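Local coordinates for probable intron-encoded endonuclease 1 (Wickerhamomyces canadensis, PDB 6X1J), which acts as a LAGLIDADG endonuclease that cuts its DNA recognition sequence in homing of a mitochondrial 21S rRNA gene intron, at residues A[57-62]-A[115-120]; A[68-73]-A[141-146]; A[166-171]-A[193-198]. One frame throughout, in Å; residues are numbered along the deposited sequence.

Interaction 1 (A[57-62]-A[115-120]). With nucleotides of chain B.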
loop_
_atom_site.group_PDB
_atom_site.type_symbol
_atom_site.label_atom_id
_atom_site.label_comp_id
_atom_site.label_asym_id
_atom_site.label_seq_id
_atom_site.Cartn_x
_atom_site.Cartn_y
_atom_site.Cartn_z
ATOM N N LYS A 57 6.565 -10.098 -18.132
ATOM C CA LYS A 57 5.581 -10.063 -19.242
ATOM C C LYS A 57 4.337 -9.293 -18.790
ATOM O O LYS A 57 3.735 -8.606 -19.625
ATOM C CB LYS A 57 5.270 -11.506 -19.653
ATOM C CG LYS A 57 4.053 -11.741 -20.543
ATOM C CD LYS A 57 3.718 -13.240 -20.620
ATOM C CE LYS A 57 2.860 -13.646 -21.804
ATOM N NZ LYS A 57 1.440 -13.252 -21.631
ATOM N N HIS A 58 3.956 -9.438 -17.523
ATOM C CA HIS A 58 2.939 -8.604 -16.832
ATOM C C HIS A 58 3.509 -8.142 -15.487
ATOM O O HIS A 58 4.596 -8.657 -15.097
ATOM C CB HIS A 58 1.621 -9.362 -16.686
ATOM C CG HIS A 58 1.084 -9.816 -18.000
ATOM N ND1 HIS A 58 0.540 -8.929 -18.915
ATOM C CD2 HIS A 58 1.031 -11.041 -18.570
ATOM C CE1 HIS A 58 0.161 -9.594 -19.992
ATOM N NE2 HIS A 58 0.447 -10.887 -19.805
ATOM N N PHE A 59 2.835 -7.171 -14.842
ATOM C CA PHE A 59 3.168 -6.680 -13.479
ATOM C C PHE A 59 2.947 -7.809 -12.482
ATOM O O PHE A 59 2.093 -8.676 -12.710
ATOM C CB PHE A 59 2.336 -5.471 -13.071
ATOM C CG PHE A 59 2.821 -4.197 -13.703
ATOM C CD1 PHE A 59 2.446 -3.857 -14.990
ATOM C CD2 PHE A 59 3.694 -3.371 -13.025
ATOM C CE1 PHE A 59 2.902 -2.681 -15.558
ATOM C CE2 PHE A 59 4.148 -2.194 -13.590
ATOM C CZ PHE A 59 3.751 -1.850 -14.859
ATOM N N LEU A 60 3.762 -7.783 -11.432
ATOM C CA LEU A 60 3.522 -8.514 -10.166
ATOM C C LEU A 60 3.716 -7.521 -9.027
ATOM O O LEU A 60 4.162 -6.357 -9.289
ATOM C CB LEU A 60 4.506 -9.690 -10.043
ATOM C CG LEU A 60 5.975 -9.343 -9.767
ATOM C CD1 LEU A 60 6.568 -10.259 -8.706
ATOM C CD2 LEU A 60 6.802 -9.426 -11.026
ATOM N N LEU A 61 3.429 -7.989 -7.818
ATOM C CA LEU A 61 3.623 -7.291 -6.531
ATOM C C LEU A 61 4.667 -8.036 -5.707
ATOM O O LEU A 61 4.515 -9.280 -5.522
ATOM C CB LEU A 61 2.283 -7.244 -5.794
ATOM C CG LEU A 61 1.091 -6.785 -6.622
ATOM C CD1 LEU A 61 -0.201 -6.829 -5.807
ATOM C CD2 LEU A 61 1.324 -5.385 -7.186
ATOM N N GLN A 62 5.673 -7.324 -5.212
ATOM C CA GLN A 62 6.550 -7.803 -4.111
ATOM C C GLN A 62 6.179 -7.054 -2.829
ATOM O O GLN A 62 6.172 -5.774 -2.874
ATOM C CB GLN A 62 8.032 -7.619 -4.418
ATOM C CG GLN A 62 8.441 -8.302 -5.707
ATOM C CD GLN A 62 9.938 -8.337 -5.925
ATOM O OE1 GLN A 62 10.404 -8.843 -6.923
ATOM N NE2 GLN A 62 10.705 -7.803 -4.991
ATOM N N LEU A 115 -3.163 -0.833 -13.177
ATOM C CA LEU A 115 -2.590 -0.036 -12.052
ATOM C C LEU A 115 -1.070 0.036 -12.194
ATOM O O LEU A 115 -0.489 1.081 -11.892
ATOM C CB LEU A 115 -3.038 -0.625 -10.716
ATOM C CG LEU A 115 -4.521 -0.391 -10.407
ATOM C CD1 LEU A 115 -4.945 -1.096 -9.134
ATOM C CD2 LEU A 115 -4.831 1.090 -10.275
ATOM N N GLY A 116 -0.437 -0.979 -12.737
ATOM C CA GLY A 116 1.006 -0.864 -12.988
ATOM C C GLY A 116 1.335 0.272 -13.962
ATOM O O GLY A 116 2.283 1.034 -13.661
ATOM N N TYR A 117 0.615 0.377 -15.106
ATOM C CA TYR A 117 0.897 1.411 -16.143
ATOM C C TYR A 117 0.416 2.765 -15.632
ATOM O O TYR A 117 1.055 3.768 -15.945
ATOM C CB TYR A 117 0.339 1.026 -17.520
ATOM C CG TYR A 117 1.179 -0.008 -18.243
ATOM C CD1 TYR A 117 2.506 0.245 -18.585
ATOM C CD2 TYR A 117 0.656 -1.253 -18.575
ATOM C CE1 TYR A 117 3.286 -0.704 -19.234
ATOM C CE2 TYR A 117 1.420 -2.210 -19.231
ATOM C CZ TYR A 117 2.742 -1.941 -19.548
ATOM O OH TYR A 117 3.471 -2.887 -20.221
ATOM N N TYR A 118 -0.611 2.777 -14.777
ATOM C CA TYR A 118 -1.210 4.017 -14.245
ATOM C C TYR A 118 -0.231 4.716 -13.294
ATOM O O TYR A 118 -0.145 5.984 -13.348
ATOM C CB TYR A 118 -2.556 3.692 -13.604
ATOM C CG TYR A 118 -3.328 4.921 -13.239
ATOM C CD1 TYR A 118 -4.056 5.612 -14.189
ATOM C CD2 TYR A 118 -3.284 5.426 -11.958
ATOM C CE1 TYR A 118 -4.728 6.781 -13.871
ATOM C CE2 TYR A 118 -3.957 6.587 -11.615
ATOM C CZ TYR A 118 -4.675 7.271 -12.579
ATOM O OH TYR A 118 -5.338 8.407 -12.241
ATOM N N PHE A 119 0.508 3.940 -12.493
ATOM C CA PHE A 119 1.408 4.441 -11.417
ATOM C C PHE A 119 2.865 4.532 -11.862
ATOM O O PHE A 119 3.589 5.416 -11.361
ATOM C CB PHE A 119 1.355 3.540 -10.179
ATOM C CG PHE A 119 0.248 3.948 -9.257
ATOM C CD1 PHE A 119 0.411 5.048 -8.434
ATOM C CD2 PHE A 119 -0.972 3.295 -9.274
ATOM C CE1 PHE A 119 -0.635 5.469 -7.634
ATOM C CE2 PHE A 119 -2.008 3.721 -8.462
ATOM C CZ PHE A 119 -1.831 4.795 -7.634
ATOM N N MET A 120 3.321 3.602 -12.688
ATOM C CA MET A 120 4.780 3.535 -12.972
ATOM C C MET A 120 5.083 4.137 -14.351
ATOM O O MET A 120 4.432 3.756 -15.329
ATOM C CB MET A 120 5.292 2.095 -12.917
ATOM C CG MET A 120 4.999 1.401 -11.613
ATOM S SD MET A 120 5.923 2.137 -10.204
ATOM C CE MET A 120 4.491 2.349 -9.166
ATOM P P DG B 17 13.324 -0.353 -10.178
ATOM O OP1 DG B 17 13.542 0.902 -10.924
ATOM O OP2 DG B 17 12.160 -1.204 -10.469
ATOM O "O5'" DG B 17 14.595 -1.308 -10.332
ATOM C "C5'" DG B 17 15.916 -0.961 -9.882
ATOM C "C4'" DG B 17 16.784 -2.199 -9.861
ATOM O "O4'" DG B 17 16.483 -3.091 -8.742
ATOM C "C3'" DG B 17 16.675 -3.056 -11.128
ATOM O "O3'" DG B 17 17.962 -3.479 -11.594
ATOM C "C2'" DG B 17 15.894 -4.272 -10.670
ATOM C "C1'" DG B 17 16.408 -4.421 -9.253
ATOM N N9 DG B 17 15.557 -5.230 -8.390
ATOM C C8 DG B 17 14.188 -5.160 -8.306
ATOM N N7 DG B 17 13.679 -6.040 -7.489
ATOM C C5 DG B 17 14.774 -6.755 -7.028
ATOM C C6 DG B 17 14.841 -7.845 -6.126
ATOM O O6 DG B 17 13.916 -8.411 -5.532
ATOM N N1 DG B 17 16.150 -8.276 -5.940
ATOM C C2 DG B 17 17.258 -7.723 -6.536
ATOM N N2 DG B 17 18.441 -8.284 -6.215
ATOM N N3 DG B 17 17.210 -6.698 -7.375
ATOM C C4 DG B 17 15.942 -6.275 -7.584
HETATM O O HOH W 1 2.388 -5.893 -19.445
#
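Gly116 lies directly beneath the ring of Phe59, and this is the heart of the contact. Its CA sits 3.4 Å from the centroid of the Phe59 ring and only 10° off the ring normal, a CH-pi contact over the centre of one face. The Phe59 ring also spreads over the glycine's carbonyl group, with Phe59 CZ 3.3 Å from Gly116 C. Such closeness needs a residue without a side chain, because a CB at this position would run into the ring. One step on, Tyr117 turns a face to the rim of the same ring: Phe59 CE1 points at the middle of the tyrosine ring in a T-shaped stack, with planes at 86° and centroids 5.2 Å apart. Phe59 reaches both neighbours because its CG stands anti to the carbonyl carbon (chi1 -78°), and its CB is already directed at the helix. The tyrosine also has a polar tie, as one water lies 3.3 Å from Tyr117 OH, whose proton it accepts, and donates to Lys57 O at 3.0 Å. At the end of the helix Met120 leaves helical geometry and rests its CG 4.2 Å from Phe59 CE2; its thioether then bends away. Beyond the contact, the strand carries Gln62 to the DNA, where NE2 makes a weak bond to O6 of DG17 of chain B. Helix 113-119 is thus laid against Phe59, the residue just ahead of strand 60-65; Ile50 of strand 49-51 touches Phe59 and Met120, while Leu115 and Phe119 pack on helix 34-45.

Interaction 2 (A[68-73]-A[141-146])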
loop_
_atom_site.group_PDB
_atom_site.type_symbol
_atom_site.label_atom_id
_atom_site.label_comp_id
_atom_site.label_asym_id
_atom_site.label_seq_id
_atom_site.Cartn_x
_atom_site.Cartn_y
_atom_site.Cartn_z
ATOM N N LYS A 68 3.794 -8.954 11.036
ATOM C CA LYS A 68 3.440 -10.298 10.529
ATOM C C LYS A 68 1.946 -10.354 10.282
ATOM O O LYS A 68 1.503 -10.884 9.236
ATOM C CB LYS A 68 3.841 -11.356 11.561
ATOM C CG LYS A 68 3.625 -12.812 11.148
ATOM C CD LYS A 68 4.123 -13.800 12.219
ATOM C CE LYS A 68 4.151 -15.245 11.753
ATOM N NZ LYS A 68 2.831 -15.857 11.989
ATOM N N ALA A 69 1.157 -9.892 11.226
ATOM C CA ALA A 69 -0.308 -9.946 11.065
ATOM C C ALA A 69 -0.673 -9.142 9.815
ATOM O O ALA A 69 -1.534 -9.601 9.090
ATOM C CB ALA A 69 -0.984 -9.474 12.303
ATOM N N TYR A 70 0.029 -8.031 9.520
ATOM C CA TYR A 70 -0.349 -7.127 8.396
ATOM C C TYR A 70 -0.089 -7.800 7.040
ATOM O O TYR A 70 -1.020 -7.834 6.208
ATOM C CB TYR A 70 0.353 -5.764 8.468
ATOM C CG TYR A 70 -0.140 -4.782 7.427
ATOM C CD1 TYR A 70 -1.494 -4.498 7.303
ATOM C CD2 TYR A 70 0.726 -4.135 6.558
ATOM C CE1 TYR A 70 -1.970 -3.604 6.355
ATOM C CE2 TYR A 70 0.262 -3.240 5.606
ATOM C CZ TYR A 70 -1.088 -2.970 5.499
ATOM O OH TYR A 70 -1.558 -2.091 4.556
ATOM N N ILE A 71 1.138 -8.293 6.800
ATOM C CA ILE A 71 1.458 -9.010 5.542
ATOM C C ILE A 71 0.522 -10.210 5.360
ATOM O O ILE A 71 0.114 -10.477 4.194
ATOM C CB ILE A 71 2.941 -9.408 5.440
ATOM C CG1 ILE A 71 3.282 -9.845 4.016
ATOM C CG2 ILE A 71 3.276 -10.497 6.434
ATOM C CD1 ILE A 71 4.794 -9.859 3.701
ATOM N N GLU A 72 0.169 -10.922 6.416
ATOM C CA GLU A 72 -0.732 -12.099 6.266
ATOM C C GLU A 72 -2.145 -11.644 5.846
ATOM O O GLU A 72 -2.786 -12.314 4.970
ATOM C CB GLU A 72 -0.810 -12.916 7.557
ATOM C CG GLU A 72 0.415 -13.760 7.825
ATOM C CD GLU A 72 0.406 -14.436 9.191
ATOM O OE1 GLU A 72 -0.635 -14.361 9.915
ATOM O OE2 GLU A 72 1.440 -15.002 9.548
ATOM N N HIS A 73 -2.571 -10.481 6.333
ATOM C CA HIS A 73 -3.830 -9.825 5.893
ATOM C C HIS A 73 -3.785 -9.446 4.389
ATOM O O HIS A 73 -4.803 -9.661 3.698
ATOM C CB HIS A 73 -4.089 -8.596 6.762
ATOM C CG HIS A 73 -5.254 -7.806 6.284
ATOM N ND1 HIS A 73 -6.563 -8.221 6.498
ATOM C CD2 HIS A 73 -5.306 -6.647 5.593
ATOM C CE1 HIS A 73 -7.383 -7.329 5.988
ATOM N NE2 HIS A 73 -6.635 -6.358 5.415
ATOM N N LEU A 141 -7.582 4.935 1.098
ATOM C CA LEU A 141 -6.994 5.857 2.130
ATOM C C LEU A 141 -6.492 5.060 3.338
ATOM O O LEU A 141 -5.404 5.409 3.850
ATOM C CB LEU A 141 -8.034 6.856 2.632
ATOM C CG LEU A 141 -8.308 8.068 1.749
ATOM C CD1 LEU A 141 -9.316 8.953 2.450
ATOM C CD2 LEU A 141 -7.031 8.831 1.457
ATOM N N ALA A 142 -7.244 4.034 3.769
ATOM C CA ALA A 142 -6.914 3.225 4.974
ATOM C C ALA A 142 -5.619 2.469 4.737
ATOM O O ALA A 142 -4.766 2.427 5.639
ATOM C CB ALA A 142 -8.025 2.261 5.328
ATOM N N TYR A 143 -5.494 1.856 3.577
ATOM C CA TYR A 143 -4.284 1.075 3.215
ATOM C C TYR A 143 -3.088 2.021 3.088
ATOM O O TYR A 143 -2.015 1.684 3.580
ATOM C CB TYR A 143 -4.607 0.133 2.039
ATOM C CG TYR A 143 -5.416 -1.065 2.480
ATOM C CD1 TYR A 143 -4.811 -2.176 3.070
ATOM C CD2 TYR A 143 -6.804 -1.056 2.430
ATOM C CE1 TYR A 143 -5.555 -3.264 3.545
ATOM C CE2 TYR A 143 -7.563 -2.127 2.909
ATOM C CZ TYR A 143 -6.941 -3.227 3.475
ATOM O OH TYR A 143 -7.710 -4.272 3.917
ATOM N N TRP A 144 -3.253 3.169 2.430
ATOM C CA TRP A 144 -2.191 4.193 2.313
ATOM C C TRP A 144 -1.748 4.557 3.724
ATOM O O TRP A 144 -0.554 4.592 3.997
ATOM C CB TRP A 144 -2.753 5.402 1.617
ATOM C CG TRP A 144 -1.766 6.464 1.296
ATOM C CD1 TRP A 144 -0.404 6.394 1.296
ATOM C CD2 TRP A 144 -2.118 7.732 0.740
ATOM N NE1 TRP A 144 0.114 7.570 0.825
ATOM C CE2 TRP A 144 -0.918 8.408 0.486
ATOM C CE3 TRP A 144 -3.343 8.361 0.469
ATOM C CZ2 TRP A 144 -0.906 9.699 -0.056
ATOM C CZ3 TRP A 144 -3.338 9.644 -0.025
ATOM C CH2 TRP A 144 -2.130 10.292 -0.295
ATOM N N PHE A 145 -2.705 4.763 4.604
ATOM C CA PHE A 145 -2.409 5.165 6.003
ATOM C C PHE A 145 -1.722 4.022 6.785
ATOM O O PHE A 145 -0.739 4.272 7.512
ATOM C CB PHE A 145 -3.674 5.708 6.686
ATOM C CG PHE A 145 -3.357 6.286 8.051
ATOM C CD1 PHE A 145 -2.778 7.538 8.171
ATOM C CD2 PHE A 145 -3.521 5.526 9.195
ATOM C CE1 PHE A 145 -2.369 8.019 9.406
ATOM C CE2 PHE A 145 -3.129 6.019 10.433
ATOM C CZ PHE A 145 -2.555 7.260 10.535
ATOM N N MET A 146 -2.148 2.759 6.665
ATOM C CA MET A 146 -1.484 1.665 7.435
ATOM C C MET A 146 -0.046 1.533 6.927
ATOM O O MET A 146 0.880 1.318 7.725
ATOM C CB MET A 146 -2.252 0.344 7.315
ATOM C CG MET A 146 -3.655 0.430 7.927
ATOM S SD MET A 146 -4.589 -1.139 8.049
ATOM C CE MET A 146 -5.427 -1.225 6.468
#
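Tyr70 reaches from helix 68-77 to helix 138-148, and its hydroxyl end meets Tyr143 and Met146. The side chain starts with CB directed at helix 138-148, and CG stands anti to the backbone N (chi1 -173°), which carries the ring across to the other helix. Partway along, Tyr70 CE1 comes 4.0 Å from Met146 SD, a Met-aromatic contact in which the sulfur approaches the ring obliquely. At the far end of the ring, Tyr70 CZ rests 4.0 Å from Met146 CB. The tip, Tyr70 OH, lies 3.6 Å from Tyr143 CD1 near the plane of that ring, and its main hydrogen bond is with Asp147 OD1, with a weak one to Asn43 ND2. A second bridge forms one turn further along helix 68-77: His73 NE2 and Tyr143 OH are 2.8 Å apart in a nearly straight hydrogen bond (172°), and either may be the donor. The two rings meet edge against edge with planes only 5° apart, and neither covers the other's face. Met146 CE instead lies over a face of Tyr143, 3.5 Å above the plane and offset toward the rim. The axes of the two short segments come no closer than 13.2 Å, so these long side chains, not the backbones, make the contact. Tyr143 also touches Thr39 and Asn43 of helix 34-45. Helices 34-45 and 138-148 are the paired LAGLIDADG helices; Asp147 binds potassium with Asp47, so Tyr70 is in the second shell of that metal site, consistent with the active centre of the family.

Interaction 3 (A[166-171]-A[193-198]). With nucleotides of chain C; nucleotides of chain B.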
loop_
_atom_site.group_PDB
_atom_site.type_symbol
_atom_site.label_atom_id
_atom_site.label_comp_id
_atom_site.label_asym_id
_atom_site.label_seq_id
_atom_site.Cartn_x
_atom_site.Cartn_y
_atom_site.Cartn_z
ATOM N N HIS A 166 3.387 9.933 4.859
ATOM C CA HIS A 166 4.819 10.086 4.499
ATOM C C HIS A 166 4.996 9.883 2.996
ATOM O O HIS A 166 5.333 8.757 2.559
ATOM C CB HIS A 166 5.659 9.203 5.419
ATOM C CG HIS A 166 5.661 9.706 6.829
ATOM N ND1 HIS A 166 6.444 10.768 7.216
ATOM C CD2 HIS A 166 4.948 9.351 7.916
ATOM C CE1 HIS A 166 6.244 11.033 8.492
ATOM N NE2 HIS A 166 5.320 10.175 8.946
ATOM N N THR A 167 4.854 10.982 2.241
ATOM C CA THR A 167 4.921 11.045 0.755
ATOM C C THR A 167 6.304 11.491 0.268
ATOM O O THR A 167 6.392 12.006 -0.874
ATOM C CB THR A 167 3.837 11.986 0.231
ATOM O OG1 THR A 167 3.920 13.247 0.917
ATOM C CG2 THR A 167 2.464 11.378 0.386
ATOM N N GLN A 168 7.359 11.281 1.057
ATOM C CA GLN A 168 8.705 11.832 0.759
ATOM C C GLN A 168 9.128 11.458 -0.663
ATOM O O GLN A 168 9.744 12.312 -1.314
ATOM C CB GLN A 168 9.767 11.410 1.785
ATOM C CG GLN A 168 9.669 12.172 3.108
ATOM C CD GLN A 168 8.697 11.530 4.058
ATOM O OE1 GLN A 168 7.738 10.900 3.611
ATOM N NE2 GLN A 168 8.984 11.627 5.357
ATOM N N GLY A 169 8.800 10.252 -1.116
ATOM C CA GLY A 169 9.234 9.706 -2.417
ATOM C C GLY A 169 8.568 10.397 -3.611
ATOM O O GLY A 169 8.978 10.115 -4.729
ATOM N N PHE A 170 7.544 11.230 -3.428
ATOM C CA PHE A 170 6.862 11.900 -4.573
ATOM C C PHE A 170 7.429 13.321 -4.772
ATOM O O PHE A 170 8.153 13.857 -3.885
ATOM C CB PHE A 170 5.340 11.918 -4.376
ATOM C CG PHE A 170 4.700 10.550 -4.420
ATOM C CD1 PHE A 170 4.586 9.870 -5.614
ATOM C CD2 PHE A 170 4.265 9.925 -3.264
ATOM C CE1 PHE A 170 4.043 8.593 -5.650
ATOM C CE2 PHE A 170 3.715 8.656 -3.299
ATOM C CZ PHE A 170 3.602 7.986 -4.498
ATOM N N LYS A 171 7.093 13.947 -5.896
ATOM C CA LYS A 171 7.497 15.350 -6.190
ATOM C C LYS A 171 6.617 16.305 -5.378
ATOM O O LYS A 171 5.433 15.971 -5.081
ATOM C CB LYS A 171 7.364 15.663 -7.682
ATOM C CG LYS A 171 8.004 14.695 -8.672
ATOM C CD LYS A 171 9.505 14.736 -8.688
ATOM C CE LYS A 171 10.121 13.717 -7.750
ATOM N NZ LYS A 171 11.576 13.944 -7.580
ATOM N N LYS A 193 3.919 19.942 4.161
ATOM C CA LYS A 193 5.076 20.150 5.059
ATOM C C LYS A 193 6.264 19.408 4.463
ATOM O O LYS A 193 6.089 18.702 3.439
ATOM C CB LYS A 193 4.857 19.596 6.466
ATOM C CG LYS A 193 3.585 20.013 7.179
ATOM C CD LYS A 193 3.777 21.220 8.024
ATOM C CE LYS A 193 2.670 21.350 9.040
ATOM N NZ LYS A 193 2.409 22.776 9.270
ATOM N N PHE A 194 7.419 19.528 5.111
ATOM C CA PHE A 194 8.707 19.015 4.609
ATOM C C PHE A 194 9.357 18.216 5.722
ATOM O O PHE A 194 9.280 18.593 6.901
ATOM C CB PHE A 194 9.507 20.182 4.041
ATOM C CG PHE A 194 8.784 20.760 2.856
ATOM C CD1 PHE A 194 8.977 20.240 1.585
ATOM C CD2 PHE A 194 7.783 21.688 3.043
ATOM C CE1 PHE A 194 8.247 20.709 0.502
ATOM C CE2 PHE A 194 7.072 22.176 1.956
ATOM C CZ PHE A 194 7.296 21.676 0.689
ATOM N N ASN A 195 9.918 17.084 5.339
ATOM C CA ASN A 195 10.698 16.221 6.241
ATOM C C ASN A 195 11.966 15.850 5.449
ATOM O O ASN A 195 11.835 15.319 4.329
ATOM C CB ASN A 195 9.791 15.108 6.782
ATOM C CG ASN A 195 10.587 14.113 7.598
ATOM O OD1 ASN A 195 10.703 12.936 7.230
ATOM N ND2 ASN A 195 11.255 14.621 8.625
ATOM N N LYS A 196 13.146 16.219 5.956
ATOM C CA LYS A 196 14.434 16.161 5.203
ATOM C C LYS A 196 14.244 16.743 3.789
ATOM O O LYS A 196 14.578 16.078 2.800
ATOM C CB LYS A 196 14.936 14.719 5.153
ATOM C CG LYS A 196 15.018 14.035 6.509
ATOM C CD LYS A 196 16.400 13.539 6.866
ATOM C CE LYS A 196 16.386 12.766 8.164
ATOM N NZ LYS A 196 16.909 11.399 7.977
ATOM N N ASN A 197 13.671 17.941 3.696
ATOM C CA ASN A 197 13.464 18.677 2.420
ATOM C C ASN A 197 12.552 17.926 1.438
ATOM O O ASN A 197 12.446 18.402 0.291
ATOM C CB ASN A 197 14.806 19.045 1.773
ATOM C CG ASN A 197 15.276 20.385 2.296
ATOM O OD1 ASN A 197 15.827 20.463 3.395
ATOM N ND2 ASN A 197 14.981 21.446 1.559
ATOM N N LYS A 198 11.858 16.867 1.851
ATOM C CA LYS A 198 10.908 16.156 0.953
ATOM C C LYS A 198 9.479 16.339 1.460
ATOM O O LYS A 198 9.221 16.568 2.637
ATOM C CB LYS A 198 11.342 14.708 0.796
ATOM C CG LYS A 198 12.740 14.548 0.218
ATOM C CD LYS A 198 13.137 13.097 0.003
ATOM C CE LYS A 198 14.150 12.903 -1.107
ATOM N NZ LYS A 198 15.513 13.242 -0.633
ATOM P P DC C 17 6.894 4.914 5.301
ATOM O OP1 DC C 17 7.065 3.588 4.664
ATOM O OP2 DC C 17 6.236 5.994 4.510
ATOM O "O5'" DC C 17 6.144 4.671 6.690
ATOM C "C5'" DC C 17 5.772 5.687 7.669
ATOM C "C4'" DC C 17 6.470 5.406 8.984
ATOM O "O4'" DC C 17 7.837 5.910 8.979
ATOM C "C3'" DC C 17 5.826 5.916 10.276
ATOM O "O3'" DC C 17 5.787 4.807 11.209
ATOM C "C2'" DC C 17 6.741 7.056 10.683
ATOM C "C1'" DC C 17 8.098 6.639 10.168
ATOM N N1 DC C 17 9.028 7.754 9.836
ATOM C C2 DC C 17 10.383 7.686 10.213
ATOM O O2 DC C 17 10.788 6.703 10.857
ATOM N N3 DC C 17 11.216 8.696 9.869
ATOM C C4 DC C 17 10.761 9.718 9.144
ATOM N N4 DC C 17 11.611 10.703 8.846
ATOM C C5 DC C 17 9.401 9.799 8.729
ATOM C C6 DC C 17 8.584 8.793 9.073
ATOM P P DT C 16 10.489 7.569 0.958
ATOM O OP1 DT C 16 11.450 6.528 1.266
ATOM O OP2 DT C 16 9.471 7.281 -0.078
ATOM O "O5'" DT C 16 9.501 7.996 2.121
ATOM C "C5'" DT C 16 9.873 8.023 3.496
ATOM C "C4'" DT C 16 9.700 6.668 4.144
ATOM O "O4'" DT C 16 10.969 6.327 4.737
ATOM C "C3'" DT C 16 8.744 6.696 5.318
ATOM O "O3'" DT C 16 8.329 5.396 5.683
ATOM C "C2'" DT C 16 9.621 7.213 6.435
ATOM C "C1'" DT C 16 10.929 6.534 6.147
ATOM N N1 DT C 16 12.141 7.262 6.483
ATOM C C2 DT C 16 13.105 6.581 7.182
ATOM O O2 DT C 16 12.920 5.477 7.671
ATOM N N3 DT C 16 14.293 7.253 7.316
ATOM C C4 DT C 16 14.604 8.503 6.817
ATOM O O4 DT C 16 15.718 8.977 7.015
ATOM C C5 DT C 16 13.564 9.131 6.037
ATOM C C7 DT C 16 13.819 10.475 5.432
ATOM C C6 DT C 16 12.410 8.473 5.885
ATOM P P DG B 9 20.149 18.258 11.798
ATOM O OP1 DG B 9 21.449 18.633 12.383
ATOM O OP2 DG B 9 19.850 18.578 10.371
ATOM O "O5'" DG B 9 19.978 16.700 12.049
ATOM C "C5'" DG B 9 20.085 16.225 13.391
ATOM C "C4'" DG B 9 19.639 14.788 13.468
ATOM O "O4'" DG B 9 18.205 14.704 13.286
ATOM C "C3'" DG B 9 20.258 13.859 12.429
ATOM O "O3'" DG B 9 20.679 12.690 13.126
ATOM C "C2'" DG B 9 19.116 13.618 11.462
ATOM C "C1'" DG B 9 17.956 13.646 12.415
ATOM N N9 DG B 9 16.635 13.816 11.840
ATOM C C8 DG B 9 16.234 14.684 10.856
ATOM N N7 DG B 9 14.972 14.553 10.543
ATOM C C5 DG B 9 14.522 13.521 11.357
ATOM C C6 DG B 9 13.242 12.908 11.449
ATOM O O6 DG B 9 12.205 13.172 10.823
ATOM N N1 DG B 9 13.227 11.901 12.406
ATOM C C2 DG B 9 14.303 11.512 13.164
ATOM N N2 DG B 9 14.077 10.507 14.036
ATOM N N3 DG B 9 15.506 12.064 13.075
ATOM C C4 DG B 9 15.534 13.067 12.173
#
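At the DNA-reading end of the antiparallel sheet formed by strands 149-151, 163-165, 198-203 and 191-195, Gln168 of the loop after strand 163-165 holds Asn195, the first residue of a type I' hairpin turn. Gln168 NE2 donates to Asn195 OD1 over 2.9 Å at 144°. The acceptor lies in the amide plane of the glutamine, while the donor stands tilted from the asparagine's carbonyl plane; the two amides are turned 74° apart. Asn195 OD1 also accepts from N4 of DC17 of chain C at 2.9 Å, almost straight, and Asn195 ND2 donates to O6 of DG9 of chain B at 2.8 Å. One asparagine amide therefore reads bases on both DNA strands. This is the use LAGLIDADG enzymes make of their sheets, which lie against the DNA and present side chains to base edges. The next residue of the turn, Lys196, follows suit, its NZ giving a hydrogen bond to O4 of DT16 of chain C. Back in the loop, Gln168 is bent at chi2 (86°), which swings its amide round so that NE2 also donates to His166 ND1 at 3.3 Å, close to the plane of the imidazole. With a leucine in place of Gln168, Asn195 OD1 and His166 ND1 would probably both lose this donor, leaving the asparagine amide freer to turn away from its bases. The imidazole packs a face against DC17 of chain C, with His166 CE1 3.3 Å from C6. Nearer the backbone, Gln168 CB and Lys198 CB touch at 3.8 Å, their side chains crossing at about a right angle.

Overall arrangement
Interactions 1 and 2 interleave along the chain, in the order 57-62, 68-73, 115-120, 141-146, and interaction 3 follows both. Strand 60-65 and helix 68-77 are consecutive elements, yet the centres of interactions 1 and 2 stand about 19 Å apart. Interaction 3 lies about 23 Å from interaction 1 and about 21 Å from interaction 2, centre to centre. It meets interaction 2 directly, through Trp144 CZ2 and Thr167 CG2 at 3.8 Å. Segments 57-62 and 193-198 lie on the two separate four-stranded sheets, each with residues reaching DNA bases, while interaction 2 sits more centrally beside the metal-binding aspartates, consistent with DNA-reading sheets on either side of a central active site, as in LAGLIDADG enzymes.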